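Local atomic coordinates of occlusion-derived virus envelope protein E66 (Autographa californica nucleopolyhedrovirus, PDB entry 3VSN), a protein that digests non-sulfated chondroitin as a lyase of the viral envelope and is essential for oral infectivity, perhaps by breaching the host midgut's peritrophic matrix. Residues A[342-353]-A[406-417]. Numbering follows the deposited sequence.
Sequences VTNRLAYYESDP and STQSFRPTIGQT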
loop_
_atom_site.group_PDB
_atom_site.type_symbol
_atom_site.label_atom_id
_atom_site.label_comp_id
_atom_site.label_asym_id
_atom_site.label_seq_id
_atom_site.Cartn_x
_atom_site.Cartn_y
_atom_site.Cartn_z
ATOM N N VAL A 342 0.236 6.860 -13.888
ATOM C CA VAL A 342 -0.239 5.983 -14.950
ATOM C C VAL A 342 0.888 5.765 -15.960
ATOM O O VAL A 342 1.522 6.724 -16.414
ATOM C CB VAL A 342 -1.493 6.579 -15.650
ATOM C CG1 VAL A 342 -2.101 5.589 -16.633
ATOM C CG2 VAL A 342 -2.550 6.994 -14.634
ATOM N N THR A 343 1.154 4.504 -16.282
ATOM C CA THR A 343 2.059 4.158 -17.380
ATOM C C THR A 343 1.401 3.079 -18.233
ATOM O O THR A 343 0.719 2.200 -17.708
ATOM C CB THR A 343 3.458 3.689 -16.891
ATOM O OG1 THR A 343 4.218 3.193 -18.004
ATOM C CG2 THR A 343 3.347 2.582 -15.829
ATOM N N ASN A 344 1.597 3.153 -19.547
ATOM C CA ASN A 344 1.115 2.106 -20.454
ATOM C C ASN A 344 1.694 0.714 -20.145
ATOM O O ASN A 344 1.148 -0.298 -20.589
ATOM C CB ASN A 344 1.401 2.484 -21.910
ATOM C CG ASN A 344 2.857 2.835 -22.144
ATOM O OD1 ASN A 344 3.213 4.009 -22.241
ATOM N ND2 ASN A 344 3.710 1.823 -22.210
ATOM N N ARG A 345 2.787 0.671 -19.384
ATOM C CA ARG A 345 3.427 -0.592 -18.979
ATOM C C ARG A 345 2.683 -1.367 -17.884
ATOM O O ARG A 345 2.899 -2.571 -17.721
ATOM C CB ARG A 345 4.856 -0.338 -18.498
ATOM C CG ARG A 345 5.851 0.020 -19.591
ATOM C CD ARG A 345 7.268 0.031 -19.030
ATOM N NE ARG A 345 7.401 0.979 -17.926
ATOM C CZ ARG A 345 7.746 2.254 -18.068
ATOM N NH1 ARG A 345 8.009 2.751 -19.272
ATOM N NH2 ARG A 345 7.830 3.037 -17.001
ATOM N N LEU A 346 1.835 -0.682 -17.120
ATOM C CA LEU A 346 1.169 -1.309 -15.976
ATOM C C LEU A 346 -0.335 -1.072 -15.986
ATOM O O LEU A 346 -0.805 -0.047 -16.485
ATOM C CB LEU A 346 1.774 -0.814 -14.652
ATOM C CG LEU A 346 3.249 -1.133 -14.362
ATOM C CD1 LEU A 346 3.753 -0.328 -13.170
ATOM C CD2 LEU A 346 3.467 -2.627 -14.132
ATOM N N ALA A 347 -1.080 -2.028 -15.433
ATOM C CA ALA A 347 -2.526 -1.899 -15.301
ATOM C C ALA A 347 -2.872 -0.658 -14.488
ATOM O O ALA A 347 -2.188 -0.336 -13.516
ATOM C CB ALA A 347 -3.115 -3.138 -14.641
ATOM N N TYR A 348 -3.921 0.045 -14.899
ATOM C CA TYR A 348 -4.461 1.125 -14.080
ATOM C C TYR A 348 -5.542 0.591 -13.147
ATOM O O TYR A 348 -5.941 1.265 -12.199
ATOM C CB TYR A 348 -4.989 2.283 -14.941
ATOM C CG TYR A 348 -6.279 2.009 -15.694
ATOM C CD1 TYR A 348 -6.256 1.560 -17.015
ATOM C CD2 TYR A 348 -7.523 2.221 -15.092
ATOM C CE1 TYR A 348 -7.434 1.324 -17.713
ATOM C CE2 TYR A 348 -8.705 1.987 -15.779
ATOM C CZ TYR A 348 -8.653 1.537 -17.087
ATOM O OH TYR A 348 -9.825 1.308 -17.765
ATOM N N TYR A 349 -6.007 -0.629 -13.417
ATOM C CA TYR A 349 -7.090 -1.218 -12.638
ATOM C C TYR A 349 -7.147 -2.735 -12.784
ATOM O O TYR A 349 -6.749 -3.284 -13.812
ATOM C CB TYR A 349 -8.437 -0.594 -13.034
ATOM C CG TYR A 349 -9.602 -1.050 -12.181
ATOM C CD1 TYR A 349 -9.567 -0.923 -10.794
ATOM C CD2 TYR A 349 -10.742 -1.603 -12.764
ATOM C CE1 TYR A 349 -10.630 -1.343 -10.010
ATOM C CE2 TYR A 349 -11.816 -2.015 -11.986
ATOM C CZ TYR A 349 -11.754 -1.880 -10.614
ATOM O OH TYR A 349 -12.810 -2.293 -9.834
ATOM N N GLU A 350 -7.634 -3.397 -11.737
ATOM C CA GLU A 350 -7.934 -4.822 -11.777
ATOM C C GLU A 350 -9.280 -5.049 -11.097
ATOM O O GLU A 350 -9.503 -4.576 -9.984
ATOM C CB GLU A 350 -6.840 -5.637 -11.077
ATOM C CG GLU A 350 -6.934 -7.138 -11.324
ATOM C CD GLU A 350 -6.036 -7.950 -10.409
ATOM O OE1 GLU A 350 -5.989 -7.655 -9.198
ATOM O OE2 GLU A 350 -5.383 -8.893 -10.897
ATOM N N SER A 351 -10.172 -5.756 -11.785
ATOM C CA SER A 351 -11.488 -6.090 -11.244
ATOM C C SER A 351 -11.657 -7.598 -11.061
ATOM O O SER A 351 -10.846 -8.389 -11.546
ATOM C CB SER A 351 -12.591 -5.548 -12.156
ATOM O OG SER A 351 -12.464 -6.061 -13.473
ATOM N N ASP A 352 -12.714 -7.982 -10.349
ATOM C CA ASP A 352 -13.080 -9.387 -10.172
ATOM C C ASP A 352 -14.615 -9.508 -10.197
ATOM O O ASP A 352 -15.297 -8.491 -10.333
ATOM C CB ASP A 352 -12.445 -9.962 -8.890
ATOM C CG ASP A 352 -12.899 -9.248 -7.620
ATOM O OD1 ASP A 352 -14.120 -9.176 -7.369
ATOM O OD2 ASP A 352 -12.027 -8.784 -6.853
ATOM N N PRO A 353 -15.167 -10.740 -10.082
ATOM C CA PRO A 353 -16.631 -10.884 -10.151
ATOM C C PRO A 353 -17.424 -10.020 -9.164
ATOM O O PRO A 353 -18.560 -9.640 -9.465
ATOM C CB PRO A 353 -16.846 -12.371 -9.852
ATOM C CG PRO A 353 -15.604 -13.020 -10.357
ATOM C CD PRO A 353 -14.503 -12.056 -9.999
ATOM N N SER A 406 -12.650 -14.903 -13.191
ATOM C CA SER A 406 -11.885 -14.442 -12.035
ATOM C C SER A 406 -11.478 -12.976 -12.234
ATOM O O SER A 406 -12.344 -12.122 -12.432
ATOM C CB SER A 406 -10.686 -15.356 -11.739
ATOM O OG SER A 406 -9.721 -15.309 -12.774
ATOM N N THR A 407 -10.178 -12.692 -12.200
ATOM C CA THR A 407 -9.680 -11.320 -12.296
ATOM C C THR A 407 -9.373 -10.901 -13.728
ATOM O O THR A 407 -9.106 -11.740 -14.590
ATOM C CB THR A 407 -8.396 -11.117 -11.465
ATOM O OG1 THR A 407 -7.382 -12.021 -11.923
ATOM C CG2 THR A 407 -8.659 -11.345 -9.982
ATOM N N GLN A 408 -9.424 -9.593 -13.969
ATOM C CA GLN A 408 -8.939 -9.001 -15.209
ATOM C C GLN A 408 -8.336 -7.634 -14.914
ATOM O O GLN A 408 -8.931 -6.828 -14.197
ATOM C CB GLN A 408 -10.055 -8.866 -16.253
ATOM C CG GLN A 408 -9.559 -8.329 -17.594
ATOM C CD GLN A 408 -10.636 -8.229 -18.661
ATOM O OE1 GLN A 408 -11.793 -8.576 -18.435
ATOM N NE2 GLN A 408 -10.251 -7.746 -19.839
ATOM N N SER A 409 -7.155 -7.388 -15.471
ATOM C CA SER A 409 -6.496 -6.096 -15.351
ATOM C C SER A 409 -6.529 -5.342 -16.680
ATOM O O SER A 409 -6.604 -5.955 -17.751
ATOM C CB SER A 409 -5.061 -6.267 -14.848
ATOM O OG SER A 409 -4.256 -6.922 -15.811
ATOM N N PHE A 410 -6.475 -4.014 -16.599
ATOM C CA PHE A 410 -6.666 -3.155 -17.762
ATOM C C PHE A 410 -5.525 -2.158 -17.901
ATOM O O PHE A 410 -5.203 -1.439 -16.949
ATOM C CB PHE A 410 -8.012 -2.417 -17.654
ATOM C CG PHE A 410 -9.189 -3.336 -17.478
ATOM C CD1 PHE A 410 -9.918 -3.767 -18.580
ATOM C CD2 PHE A 410 -9.551 -3.793 -16.214
ATOM C CE1 PHE A 410 -10.995 -4.629 -18.424
ATOM C CE2 PHE A 410 -10.623 -4.661 -16.051
ATOM C CZ PHE A 410 -11.347 -5.076 -17.156
ATOM N N ARG A 411 -4.916 -2.133 -19.086
ATOM C CA ARG A 411 -3.887 -1.148 -19.425
ATOM C C ARG A 411 -4.550 0.136 -19.907
ATOM O O ARG A 411 -5.588 0.080 -20.567
ATOM C CB ARG A 411 -2.961 -1.663 -20.536
ATOM C CG ARG A 411 -2.143 -2.899 -20.193
ATOM C CD ARG A 411 -1.058 -2.614 -19.167
ATOM N NE ARG A 411 -0.202 -3.782 -18.990
ATOM C CZ ARG A 411 0.890 -4.032 -19.706
ATOM N NH1 ARG A 411 1.288 -3.186 -20.653
ATOM N NH2 ARG A 411 1.592 -5.131 -19.469
ATOM N N PRO A 412 -3.948 1.299 -19.591
ATOM C CA PRO A 412 -4.493 2.562 -20.075
ATOM C C PRO A 412 -4.167 2.763 -21.556
ATOM O O PRO A 412 -3.133 2.290 -22.025
ATOM C CB PRO A 412 -3.757 3.598 -19.224
ATOM C CG PRO A 412 -2.432 2.964 -18.941
ATOM C CD PRO A 412 -2.717 1.494 -18.796
ATOM N N THR A 413 -5.047 3.449 -22.281
ATOM C CA THR A 413 -4.789 3.802 -23.682
ATOM C C THR A 413 -3.569 4.722 -23.771
ATOM O O THR A 413 -2.700 4.533 -24.622
ATOM C CB THR A 413 -6.008 4.493 -24.322
ATOM O OG1 THR A 413 -7.152 3.642 -24.202
ATOM C CG2 THR A 413 -5.754 4.797 -25.806
ATOM N N ILE A 414 -3.529 5.719 -22.887
ATOM C CA ILE A 414 -2.363 6.578 -22.719
ATOM C C ILE A 414 -1.952 6.544 -21.246
ATOM O O ILE A 414 -2.802 6.609 -20.355
ATOM C CB ILE A 414 -2.654 8.039 -23.143
ATOM C CG1 ILE A 414 -2.994 8.109 -24.642
ATOM C CG2 ILE A 414 -1.478 8.956 -22.804
ATOM C CD1 ILE A 414 -3.484 9.466 -25.106
ATOM N N GLY A 415 -0.651 6.419 -21.004
ATOM C CA GLY A 415 -0.097 6.515 -19.658
ATOM C C GLY A 415 1.321 7.042 -19.712
ATOM O O GLY A 415 2.247 6.298 -20.027
ATOM N N GLN A 416 1.483 8.335 -19.438
ATOM C CA GLN A 416 2.804 8.962 -19.367
ATOM C C GLN A 416 2.847 9.803 -18.104
ATOM O O GLN A 416 2.001 10.681 -17.916
ATOM C CB GLN A 416 3.072 9.856 -20.586
ATOM C CG GLN A 416 2.905 9.188 -21.947
ATOM C CD GLN A 416 3.971 8.145 -22.249
ATOM O OE1 GLN A 416 5.121 8.247 -21.806
ATOM N NE2 GLN A 416 3.596 7.142 -23.023
ATOM N N THR A 417 3.824 9.531 -17.243
ATOM C CA THR A 417 3.902 10.171 -15.931
ATOM C C THR A 417 5.330 10.600 -15.596
ATOM O O THR A 417 6.280 9.837 -15.784
ATOM C CB THR A 417 3.355 9.238 -14.819
ATOM O OG1 THR A 417 1.955 9.020 -15.020
ATOM C CG2 THR A 417 3.553 9.840 -13.433
HETATM O O HOH W 1 4.967 5.329 -19.468
HETATM O O HOH W 2 -5.490 -9.912 -13.458
#
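Arg411 lays its guanidinium over the backbone of the type I turn Thr343–Leu346: Arg345 O stands 3.2 Å above the centre of one face, while Arg411 NH1 donates to Asn344 O at 2.9 Å. That acceptor offers an in-plane lone pair, but the N-H points only roughly at it (134°). A bend at chi2 brings the group back to the turn although its CB leaves the chain away from it, and Arg411 NE forms a salt bridge with Asp248. Within the turn, Thr343 OG1 accepts from Arg345 N, an ST turn, and a water links this hydroxyl to Gly415 O.

Further along, segments 349-351 and 408-410 pair as a two-stranded antiparallel ribbon, their axes at 158°. Ser351 and Gln408 form a hydrogen-bonded pair, with Ser351 N to Gln408 O at 2.9 Å and the return bond Gln408 N to Ser351 O at 3.1 Å. Tyr348 N also donates to Phe410 O at 2.8 Å. The Tyr348 ring turns its edge to Pro412 N, with CD1 3.5 Å from that atom, and its hydroxyl bonds to Glu436. Pro412 CG also packs on Val342 CG1 at 3.5 Å, so the proline touches both valine and tyrosine.

Glu350 and Ser409 project from the ribbon face opposite Ser351 and Gln408. With CG anti to the backbone N (chi1 -168°) and an extended chain, Glu350 reaches the catalytic site, where OE1 makes a salt bridge with Arg300, the transition-state stabiliser, and OE2 a hydrogen bond with the proton acceptor His246. A water donating to Glu350 OE2 at 2.8 Å also bonds Thr407 OG1. Because Asp352 too salt-bridges Arg300, the ribbon and the residue following it present two carboxylates to this one arginine, consistent with the importance of Glu350 for activity.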